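Local coordinates for protein SusD homolog (Bacteroides thetaiotaomicron VPI-5482, PDB 3IHV) that probably binds glycans at the outer membrane as a SusD-family lipoprotein, as its starch-binding relatives do, at residues A[184-187]-A[191-194]. Numbering follows the deposited sequence.
With EDO (1,2-ethanediol), chain N.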
ATOM      1  N   GLN A 184      23.434 -12.896   8.345  1.00 10.74           N
ATOM      2  CA  GLN A 184      24.725 -13.204   7.764  1.00 12.32           C
ATOM      3  C   GLN A 184      24.643 -14.477   6.908  1.00 11.17           C
ATOM      4  O   GLN A 184      25.658 -15.100   6.648  1.00 11.66           O
ATOM      5  CB  GLN A 184      25.836 -13.230   8.831  1.00 13.46           C
ATOM      6  CG  GLN A 184      26.065 -11.785   9.427  1.00 15.87           C
ATOM      7  CD  GLN A 184      27.329 -11.655  10.286  1.00 18.84           C
ATOM      8  OE1 GLN A 184      28.244 -12.474  10.211  1.00 21.45           O
ATOM      9  NE2 GLN A 184      27.375 -10.600  11.104  1.00 18.29           N
ATOM     10  N   TYR A 185      23.433 -14.843   6.458  1.00 10.12           N
ATOM     11  CA  TYR A 185      23.233 -16.001   5.551  1.00  9.49           C
ATOM     12  C   TYR A 185      23.076 -15.578   4.079  1.00  8.29           C
ATOM     13  O   TYR A 185      23.742 -16.109   3.180  1.00  8.45           O
ATOM     14  CB  TYR A 185      22.004 -16.793   5.965  1.00 10.03           C
ATOM     15  CG  TYR A 185      22.072 -17.248   7.396  1.00 13.37           C
ATOM     16  CD1 TYR A 185      22.949 -18.233   7.787  1.00 17.33           C
ATOM     17  CD2 TYR A 185      21.235 -16.690   8.353  1.00 18.49           C
ATOM     18  CE1 TYR A 185      23.018 -18.646   9.120  1.00 19.64           C
ATOM     19  CE2 TYR A 185      21.292 -17.092   9.672  1.00 21.10           C
ATOM     20  CZ  TYR A 185      22.167 -18.052  10.047  1.00 21.82           C
ATOM     21  OH  TYR A 185      22.183 -18.431  11.372  1.00 29.17           O
ATOM     22  N   ARG A 186      22.202 -14.623   3.838  1.00  8.41           N
ATOM     23  CA  ARG A 186      21.942 -14.119   2.493  1.00  8.88           C
ATOM     24  C   ARG A 186      22.955 -13.020   2.090  1.00 10.37           C
ATOM     25  O   ARG A 186      23.285 -12.166   2.881  1.00 10.87           O
ATOM     26  CB  ARG A 186      20.512 -13.614   2.397  1.00  8.43           C
ATOM     27  CG  ARG A 186      19.456 -14.753   2.543  1.00  6.24           C
ATOM     28  CD  ARG A 186      18.053 -14.214   2.525  1.00  6.95           C
ATOM     29  NE  ARG A 186      17.818 -13.373   3.692  1.00  6.65           N
ATOM     30  CZ  ARG A 186      16.652 -12.826   3.997  1.00  8.08           C
ATOM     31  NH1 ARG A 186      15.614 -13.022   3.230  1.00  7.41           N
ATOM     32  NH2 ARG A 186      16.529 -12.055   5.070  1.00  7.98           N
ATOM     33  N   GLU A 187      23.461 -13.037   0.870  1.00 12.29           N
ATOM     34  CA  GLU A 187      24.430 -11.986   0.513  1.00 14.00           C
ATOM     35  C   GLU A 187      23.781 -10.606   0.536  1.00 13.58           C
ATOM     36  O   GLU A 187      24.429  -9.632   0.872  1.00 14.77           O
ATOM     37  CB  GLU A 187      25.122 -12.245  -0.818  1.00 15.37           C
ATOM     38  CG  GLU A 187      24.225 -12.403  -2.004  1.00 20.69           C
ATOM     39  CD  GLU A 187      25.002 -12.397  -3.337  1.00 27.49           C
ATOM     40  OE1 GLU A 187      26.237 -12.122  -3.312  1.00 29.61           O
ATOM     41  OE2 GLU A 187      24.360 -12.656  -4.392  1.00 31.88           O
ATOM     42  N   TYR A 191      15.006  -5.386  -0.220  1.00  8.13           N
ATOM     43  CA  TYR A 191      13.654  -5.527  -0.789  1.00  7.79           C
ATOM     44  C   TYR A 191      13.121  -6.945  -0.742  1.00  8.51           C
ATOM     45  O   TYR A 191      12.220  -7.302  -1.507  1.00  9.35           O
ATOM     46  CB  TYR A 191      13.593  -4.996  -2.231  1.00  8.50           C
ATOM     47  CG  TYR A 191      14.138  -3.590  -2.412  1.00  7.86           C
ATOM     48  CD1 TYR A 191      13.420  -2.484  -2.013  1.00  9.76           C
ATOM     49  CD2 TYR A 191      15.388  -3.377  -3.021  1.00  7.48           C
ATOM     50  CE1 TYR A 191      13.917  -1.187  -2.192  1.00  7.14           C
ATOM     51  CE2 TYR A 191      15.884  -2.102  -3.185  1.00  6.92           C
ATOM     52  CZ  TYR A 191      15.149  -1.018  -2.772  1.00  6.74           C
ATOM     53  OH  TYR A 191      15.635   0.252  -2.930  1.00  7.81           O
ATOM     54  N   ARG A 192      13.712  -7.772   0.128  1.00  7.55           N
ATOM     55  CA  ARG A 192      13.251  -9.108   0.354  1.00  8.34           C
ATOM     56  C   ARG A 192      12.746  -9.221   1.799  1.00  6.11           C
ATOM     57  O   ARG A 192      13.110  -8.422   2.697  1.00  6.82           O
ATOM     58  CB  ARG A 192      14.357 -10.112   0.082  1.00  8.65           C
ATOM     59  CG  ARG A 192      14.628 -10.210  -1.407  1.00 11.97           C
ATOM     60  CD  ARG A 192      15.792 -10.935  -1.749  1.00 13.42           C
ATOM     61  NE  ARG A 192      15.774 -12.296  -1.263  1.00 11.57           N
ATOM     62  CZ  ARG A 192      16.803 -13.110  -1.407  1.00  9.83           C
ATOM     63  NH1 ARG A 192      17.882 -12.715  -2.076  1.00 10.02           N
ATOM     64  NH2 ARG A 192      16.756 -14.331  -0.884  1.00  8.87           N
ATOM     65  N   PHE A 193      11.860 -10.167   2.012  1.00  6.40           N
ATOM     66  CA  PHE A 193      11.335 -10.420   3.336  1.00  5.63           C
ATOM     67  C   PHE A 193      12.418 -10.832   4.349  1.00  5.80           C
ATOM     68  O   PHE A 193      13.247 -11.722   4.098  1.00  6.62           O
ATOM     69  CB  PHE A 193      10.280 -11.544   3.319  1.00  6.95           C
ATOM     70  CG  PHE A 193       8.872 -11.046   3.128  1.00  7.34           C
ATOM     71  CD1 PHE A 193       8.175 -10.519   4.203  1.00  8.57           C
ATOM     72  CD2 PHE A 193       8.249 -11.109   1.899  1.00  9.08           C
ATOM     73  CE1 PHE A 193       6.883 -10.039   4.063  1.00 10.49           C
ATOM     74  CE2 PHE A 193       6.938 -10.626   1.752  1.00  9.69           C
ATOM     75  CZ  PHE A 193       6.262 -10.107   2.839  1.00  8.45           C
ATOM     76  N   SER A 194      12.320 -10.212   5.512  1.00  6.10           N
ATOM     77  CA  SER A 194      13.096 -10.522   6.696  1.00  5.50           C
ATOM     78  C   SER A 194      12.096 -10.536   7.850  1.00  4.76           C
ATOM     79  O   SER A 194      10.937 -10.183   7.662  1.00  4.53           O
ATOM     80  CB  SER A 194      14.201  -9.531   6.940  1.00  5.41           C
ATOM     81  OG  SER A 194      15.237  -9.712   5.968  1.00  6.62           O
TER
HETATM   82  C1  EDO N  23       8.723  -7.746  -0.706  1.00 25.15           C
HETATM   83  O1  EDO N  23       9.927  -7.681   0.086  1.00 23.43           O
HETATM   84  C2  EDO N  23       8.611  -6.519  -1.626  1.00 23.06           C
HETATM   85  O2  EDO N  23       9.771  -6.271  -2.434  1.00 21.76           O
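Arg186 reaches across the long loop between helices 159-176 and 195-210 of this SusD-family, TPR-like helical fold to hold the backbone just ahead of the second helix, a worked example of an arginine side chain tying a loop to itself. The loop is without regular structure here, and with the CA atoms of Arg186 and Arg192 10.3 Å apart, contact across the gap is made by side chains, chiefly that of Arg186. The tight part lies at the guanidinium edge, brought there by a bend at chi3 (-65°). NH1 of Arg186 gives Phe193 O a nearly straight hydrogen bond of 2.8 Å (171° at the hydrogen), with the oxygen lying in the guanidinium plane. NH2 of Arg186 makes a weak, bent bond of 2.8 Å to OG of Ser194, which precedes helix 195-210 without its side chain capping it, and a longer weak one to Phe193 O. Arg192 comes from the opposite direction, its guanidinium plane 85° from that of Arg186; Glu119 of helix 107-135 forms salt bridges with both arginines and probably offsets their like charges, while Asp183 pairs with Arg186 NE. An alanine in place of Arg186 would probably leave Phe193 O without its straight donor, Asp183 without its arginine partner, and Glu119 with Arg192 alone of the two. By contrast, the Tyr191 side is more open: O1 of an ethanediol, probably from the crystallisation liquor, donates to Tyr191 O at 2.8 Å. Between the arginines themselves, the nearest approach is CD of Arg186 to NH2 of Arg192, at 3.6 Å.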